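UPF0135 protein SA1388 (Staphylococcus aureus subsp. aureus, PDB 3LNL) is of unknown function but belongs to the NIF3 family, binds a dinuclear zinc centre and assembles into a toroidal homohexamer capped by PII-like domains. Local coordinates at residues M120-I125 with A246-Q251; Q278-I283 with A302-T307. The protein carries 2 engineered substitutions. All blocks are in the same frame, centred on the assembly; numbering follows the deposited sequence.

Contact 1: M120-I125 with A246-Q251; sequences MGLKNI and AEVDNQ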
loop_
_atom_site.group_PDB
_atom_site.type_symbol
_atom_site.label_atom_id
_atom_site.label_comp_id
_atom_site.label_asym_id
_atom_site.label_seq_id
_atom_site.Cartn_x
_atom_site.Cartn_y
_atom_site.Cartn_z
ATOM N N MET B 120 -13.111 0.762 40.475
ATOM C CA MET B 120 -13.893 -0.466 40.582
ATOM C C MET B 120 -13.624 -1.308 41.808
ATOM O O MET B 120 -14.325 -2.294 42.018
ATOM C CB MET B 120 -13.679 -1.314 39.340
ATOM C CG MET B 120 -14.198 -0.673 38.090
ATOM S SD MET B 120 -13.770 -1.679 36.683
ATOM C CE MET B 120 -13.971 -0.529 35.302
ATOM N N GLY B 121 -12.642 -0.913 42.613
ATOM C CA GLY B 121 -12.303 -1.638 43.841
ATOM C C GLY B 121 -11.529 -2.912 43.636
ATOM O O GLY B 121 -11.570 -3.777 44.479
ATOM N N LEU B 122 -10.827 -3.025 42.510
ATOM C CA LEU B 122 -10.155 -4.274 42.156
ATOM C C LEU B 122 -8.801 -4.355 42.818
ATOM O O LEU B 122 -8.264 -3.335 43.269
ATOM C CB LEU B 122 -10.000 -4.430 40.659
ATOM C CG LEU B 122 -11.302 -4.254 39.869
ATOM C CD1 LEU B 122 -11.059 -4.398 38.366
ATOM C CD2 LEU B 122 -12.416 -5.196 40.383
ATOM N N LYS B 123 -8.277 -5.578 42.875
ATOM C CA LYS B 123 -7.002 -5.908 43.507
ATOM C C LYS B 123 -6.059 -6.475 42.451
ATOM O O LYS B 123 -6.484 -6.786 41.330
ATOM C CB LYS B 123 -7.183 -6.993 44.577
ATOM C CG LYS B 123 -8.115 -6.640 45.730
ATOM C CD LYS B 123 -7.589 -5.489 46.575
ATOM C CE LYS B 123 -8.454 -5.215 47.774
ATOM N NZ LYS B 123 -7.836 -4.133 48.549
ATOM N N ASN B 124 -4.789 -6.601 42.841
ATOM C CA ASN B 124 -3.753 -7.271 42.051
ATOM C C ASN B 124 -3.682 -6.737 40.634
ATOM O O ASN B 124 -3.722 -7.484 39.676
ATOM C CB ASN B 124 -3.961 -8.809 42.085
ATOM C CG ASN B 124 -3.786 -9.375 43.502
ATOM O OD1 ASN B 124 -3.013 -8.842 44.294
ATOM N ND2 ASN B 124 -4.518 -10.434 43.823
ATOM N N ILE B 125 -3.638 -5.412 40.520
ATOM C CA ILE B 125 -3.765 -4.756 39.251
ATOM C C ILE B 125 -2.399 -4.719 38.563
ATOM O O ILE B 125 -1.422 -4.266 39.169
ATOM C CB ILE B 125 -4.251 -3.300 39.415
ATOM C CG1 ILE B 125 -5.597 -3.259 40.153
ATOM C CG2 ILE B 125 -4.451 -2.640 38.020
ATOM C CD1 ILE B 125 -6.011 -1.860 40.639
ATOM N N ALA B 246 -6.777 -7.299 36.436
ATOM C CA ALA B 246 -6.959 -7.226 37.864
ATOM C C ALA B 246 -7.993 -8.283 38.293
ATOM O O ALA B 246 -8.501 -9.030 37.452
ATOM C CB ALA B 246 -7.433 -5.839 38.231
ATOM N N GLU B 247 -8.288 -8.340 39.592
ATOM C CA GLU B 247 -9.290 -9.271 40.118
ATOM C C GLU B 247 -10.234 -8.619 41.102
ATOM O O GLU B 247 -9.889 -7.623 41.776
ATOM C CB GLU B 247 -8.691 -10.549 40.769
ATOM C CG GLU B 247 -7.256 -10.714 40.757
ATOM C CD GLU B 247 -6.812 -11.864 41.648
ATOM O OE1 GLU B 247 -7.092 -13.050 41.329
ATOM O OE2 GLU B 247 -6.258 -11.578 42.722
ATOM N N VAL B 248 -11.431 -9.192 41.178
ATOM C CA VAL B 248 -12.384 -8.828 42.222
ATOM C C VAL B 248 -11.901 -9.504 43.468
ATOM O O VAL B 248 -11.152 -10.502 43.389
ATOM C CB VAL B 248 -13.833 -9.215 41.891
ATOM C CG1 VAL B 248 -14.356 -8.269 40.832
ATOM C CG2 VAL B 248 -13.945 -10.668 41.411
ATOM N N ASP B 249 -12.229 -8.881 44.602
ATOM C CA ASP B 249 -11.905 -9.416 45.919
ATOM C C ASP B 249 -12.451 -10.821 46.044
ATOM O O ASP B 249 -11.731 -11.749 46.446
ATOM C CB ASP B 249 -12.569 -8.562 47.013
ATOM C CG ASP B 249 -11.862 -7.230 47.231
ATOM O OD1 ASP B 249 -12.518 -6.246 47.670
ATOM O OD2 ASP B 249 -10.635 -7.169 46.973
ATOM N N ASN B 250 -13.735 -10.944 45.691
ATOM C CA ASN B 250 -14.506 -12.191 45.794
ATOM C C ASN B 250 -15.112 -12.510 44.431
ATOM O O ASN B 250 -15.766 -11.664 43.911
ATOM C CB ASN B 250 -15.632 -11.979 46.828
ATOM C CG ASN B 250 -15.095 -11.650 48.211
ATOM O OD1 ASN B 250 -14.455 -12.483 48.818
ATOM N ND2 ASN B 250 -15.318 -10.426 48.688
ATOM N N GLN B 251 -14.842 -13.692 43.868
ATOM C CA GLN B 251 -15.501 -14.209 42.646
ATOM C C GLN B 251 -16.999 -13.852 42.693
ATOM O O GLN B 251 -17.653 -14.053 43.711
ATOM C CB GLN B 251 -15.291 -15.755 42.499
ATOM C CG GLN B 251 -15.533 -16.329 41.069
ATOM C CD GLN B 251 -15.438 -17.875 40.919
ATOM O OE1 GLN B 251 -16.112 -18.593 41.636
ATOM N NE2 GLN B 251 -14.657 -18.373 39.899
HETATM O O HOH W 1 -13.043 -6.273 44.275
HETATM O O HOH W 2 -12.665 -3.611 47.028
#
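Lys123 and Glu247 form an antiparallel hydrogen-bonded pair. Lys123 N reaches Glu247 O at 2.8 Å and almost straight, at 174° about the hydrogen. The return bond, Glu247 N to Lys123 O, is 2.9 Å long, with the donor tilted from the carbonyl plane. The two side chains leave on one face, but each turns to a different partner. Glu247 extends beyond CG and carries its carboxylate to the amide of Asn124. Asn124 ND2 donates to Glu247 OE2, with the amide and carboxylate planes 34° apart. The modelled separation is very short, so its exact length is doubtful. Lys123 bends at chi2 (-65°) and brings its aliphatic chain obliquely toward Asp249. In the conformer given, one of two, Lys123 CG and CE come closer to Asp249 OD2 than normal contact, so the detail is doubtful.

The apolar contacts involve Leu122, Ile125, Ala246 and Val248. The Ala246 methyl touches the flanks of two side chains: CB lies 3.8 Å from Leu122 CB and 3.7 Å from Ile125 CG1. Leu122 CD2 meets Val248 CG1 at 3.7 Å. Phe257 of helix 254-264 packs on both Leu122 and Val248. Gly121 closes helix 112-119 in a Schellman motif with positive phi. Its carbonyl oxygen accepts from two waters. One accepts from Asp249 N, and the other donates to Asp249 OD1.

The loop after helix 112-119 is thus joined to strand 240-253 by one backbone pair, with the polar side chains of Lys123, Asn124, Glu247 and Asp249 more open to solvent. The pair satisfies the N-H and C=O of both Lys123 and Glu247, and water carries the link on to Asp249. Any attraction between Lys123 and Asp249 is at most weak and uncertain.

Contact 2: Q278-I283 with A302-T307; sequences QKIKRI and ADVFVT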
loop_
_atom_site.group_PDB
_atom_site.type_symbol
_atom_site.label_atom_id
_atom_site.label_comp_id
_atom_site.label_asym_id
_atom_site.label_seq_id
_atom_site.Cartn_x
_atom_site.Cartn_y
_atom_site.Cartn_z
ATOM N N GLN B 278 -22.493 -16.069 34.869
ATOM C CA GLN B 278 -21.114 -16.488 34.652
ATOM C C GLN B 278 -20.235 -16.007 35.810
ATOM O O GLN B 278 -20.322 -14.853 36.236
ATOM C CB GLN B 278 -20.661 -15.862 33.315
ATOM C CG GLN B 278 -19.265 -16.227 32.812
ATOM C CD GLN B 278 -19.196 -17.603 32.205
ATOM O OE1 GLN B 278 -20.161 -18.072 31.616
ATOM N NE2 GLN B 278 -18.049 -18.262 32.357
ATOM N N LYS B 279 -19.403 -16.882 36.346
ATOM C CA LYS B 279 -18.529 -16.506 37.430
ATOM C C LYS B 279 -17.300 -15.757 36.901
ATOM O O LYS B 279 -16.649 -16.240 35.993
ATOM C CB LYS B 279 -18.038 -17.709 38.145
ATOM C CG LYS B 279 -19.144 -18.629 38.587
ATOM C CD LYS B 279 -19.784 -18.148 39.804
ATOM C CE LYS B 279 -20.347 -19.325 40.628
ATOM N NZ LYS B 279 -21.540 -18.751 41.291
ATOM N N ILE B 280 -16.982 -14.644 37.534
ATOM C CA ILE B 280 -15.995 -13.686 37.096
ATOM C C ILE B 280 -14.988 -13.578 38.232
ATOM O O ILE B 280 -15.379 -13.344 39.352
ATOM C CB ILE B 280 -16.686 -12.270 36.931
ATOM C CG1 ILE B 280 -17.540 -12.205 35.666
ATOM C CG2 ILE B 280 -15.721 -11.139 36.834
ATOM C CD1 ILE B 280 -17.081 -13.137 34.535
ATOM N N LYS B 281 -13.701 -13.702 37.946
ATOM C CA LYS B 281 -12.677 -13.345 38.925
ATOM C C LYS B 281 -11.645 -12.355 38.383
ATOM O O LYS B 281 -11.304 -11.370 39.074
ATOM C CB LYS B 281 -11.970 -14.604 39.390
ATOM C CG LYS B 281 -10.789 -14.333 40.251
ATOM C CD LYS B 281 -11.213 -13.839 41.637
ATOM C CE LYS B 281 -10.017 -13.715 42.523
ATOM N NZ LYS B 281 -10.455 -13.055 43.743
ATOM N N ARG B 282 -11.096 -12.665 37.211
ATOM C CA ARG B 282 -10.096 -11.844 36.575
ATOM C C ARG B 282 -10.716 -10.976 35.474
ATOM O O ARG B 282 -11.458 -11.456 34.630
ATOM C CB ARG B 282 -8.961 -12.709 36.013
ATOM C CG ARG B 282 -8.415 -13.674 37.025
ATOM C CD ARG B 282 -7.294 -14.549 36.473
ATOM N NE ARG B 282 -6.163 -13.693 36.149
ATOM C CZ ARG B 282 -5.117 -14.073 35.434
ATOM N NH1 ARG B 282 -5.048 -15.312 34.946
ATOM N NH2 ARG B 282 -4.130 -13.208 35.216
ATOM N N ILE B 283 -10.347 -9.701 35.484
ATOM C CA ILE B 283 -10.936 -8.655 34.698
ATOM C C ILE B 283 -9.848 -7.954 33.880
ATOM O O ILE B 283 -8.857 -7.517 34.417
ATOM C CB ILE B 283 -11.607 -7.671 35.668
ATOM C CG1 ILE B 283 -12.718 -8.455 36.478
ATOM C CG2 ILE B 283 -12.264 -6.501 34.906
ATOM C CD1 ILE B 283 -12.732 -8.114 37.858
ATOM N N ALA B 302 -8.229 -13.337 31.241
ATOM C CA ALA B 302 -9.427 -12.594 31.628
ATOM C C ALA B 302 -10.689 -13.436 31.582
ATOM O O ALA B 302 -10.873 -14.192 30.665
ATOM C CB ALA B 302 -9.598 -11.364 30.743
ATOM N N ASP B 303 -11.546 -13.301 32.577
ATOM C CA ASP B 303 -12.932 -13.804 32.529
ATOM C C ASP B 303 -13.913 -12.858 31.840
ATOM O O ASP B 303 -14.996 -13.297 31.405
ATOM C CB ASP B 303 -13.453 -14.094 33.953
ATOM C CG ASP B 303 -12.585 -15.128 34.692
ATOM O OD1 ASP B 303 -12.128 -16.095 34.043
ATOM O OD2 ASP B 303 -12.340 -14.930 35.910
ATOM N N VAL B 304 -13.543 -11.568 31.752
ATOM C CA VAL B 304 -14.366 -10.544 31.123
ATOM C C VAL B 304 -13.441 -9.404 30.700
ATOM O O VAL B 304 -12.384 -9.154 31.328
ATOM C CB VAL B 304 -15.515 -10.035 32.094
ATOM C CG1 VAL B 304 -14.919 -9.421 33.406
ATOM C CG2 VAL B 304 -16.462 -9.040 31.392
ATOM N N PHE B 305 -13.800 -8.811 29.573
ATOM C CA PHE B 305 -13.133 -7.710 28.996
ATOM C C PHE B 305 -14.028 -6.494 29.130
ATOM O O PHE B 305 -15.133 -6.486 28.628
ATOM C CB PHE B 305 -12.816 -7.969 27.548
ATOM C CG PHE B 305 -12.005 -6.878 26.895
ATOM C CD1 PHE B 305 -10.684 -6.649 27.276
ATOM C CD2 PHE B 305 -12.580 -6.036 25.926
ATOM C CE1 PHE B 305 -9.927 -5.666 26.668
ATOM C CE2 PHE B 305 -11.841 -5.024 25.334
ATOM C CZ PHE B 305 -10.510 -4.827 25.702
ATOM N N VAL B 306 -13.532 -5.472 29.825
ATOM C CA VAL B 306 -14.282 -4.256 30.111
ATOM C C VAL B 306 -13.757 -3.119 29.273
ATOM O O VAL B 306 -12.528 -2.820 29.276
ATOM C CB VAL B 306 -14.157 -3.850 31.600
ATOM C CG1 VAL B 306 -14.908 -2.515 31.869
ATOM C CG2 VAL B 306 -14.670 -4.993 32.517
ATOM N N THR B 307 -14.661 -2.479 28.523
ATOM C CA THR B 307 -14.271 -1.387 27.637
ATOM C C THR B 307 -15.483 -0.495 27.330
ATOM O O THR B 307 -16.528 -0.625 27.970
ATOM C CB THR B 307 -13.601 -1.929 26.341
ATOM O OG1 THR B 307 -12.887 -0.882 25.688
ATOM C CG2 THR B 307 -14.608 -2.549 25.330
#
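Asp303 turns its carboxylate back onto strand 279-285, and a single oxygen takes two backbone N-H groups. Lys281 N reaches Asp303 OD2 at 2.7 Å, on the anti side and 20° out of the carboxylate plane. Arg282 N reaches the same Asp303 OD2 at 2.9 Å, from above that plane. Asp303 N in turn donates to Arg282 O at 2.8 Å, a bent bond of 149°. Through these three hydrogen bonds, side chain and backbone of Asp303 therefore grip the same short run of strand.

The tightly packed part is apolar. Val304 CG1 lies between two isoleucines, 3.9 Å from both Ile280 CG2 and Ile283 CG1. Ile280 crosses Val304 at about a right angle, whereas Ile283 lies alongside it and points the same way. Ile283 CG2 also meets Val306 CG2 at 3.7 Å, again side by side. Leu254 and Phe257 of helix 254-264 cover this face.

The other side is looser. Arg282 CB only skirts Asp303 OD2, and its guanidinium leads away without pairing with that carboxylate. Lys281 also turns its end away, and its NZ bonds to Val248 O.

Strands 279-285 and 304-307 run in the same general sense, their axes 53° apart over these short segments. Helix 294-299 links them in a beta-alpha-beta unit and packs on Ala302. Strand 240-253 borders 279-285, and strand 325-327 borders 304-307.

Contacts 1 and 2 lie in one sheet, their centres about 10 Å apart, and strands 240-253 and 279-285 are neighbours. Ala246 O accepts a backbone hydrogen bond from Ile283 N at 2.8 Å. Ile283 touches Leu122 and Val248, so it belongs to the apolar layer of both contacts. Contact 1 lies away from the zinc sites. Contact 2 comes nearer: the Val306 side chain is about 10 Å from that of Glu333, which binds both zinc ions of the dinuclear centre, and about 13 Å from a bound zinc.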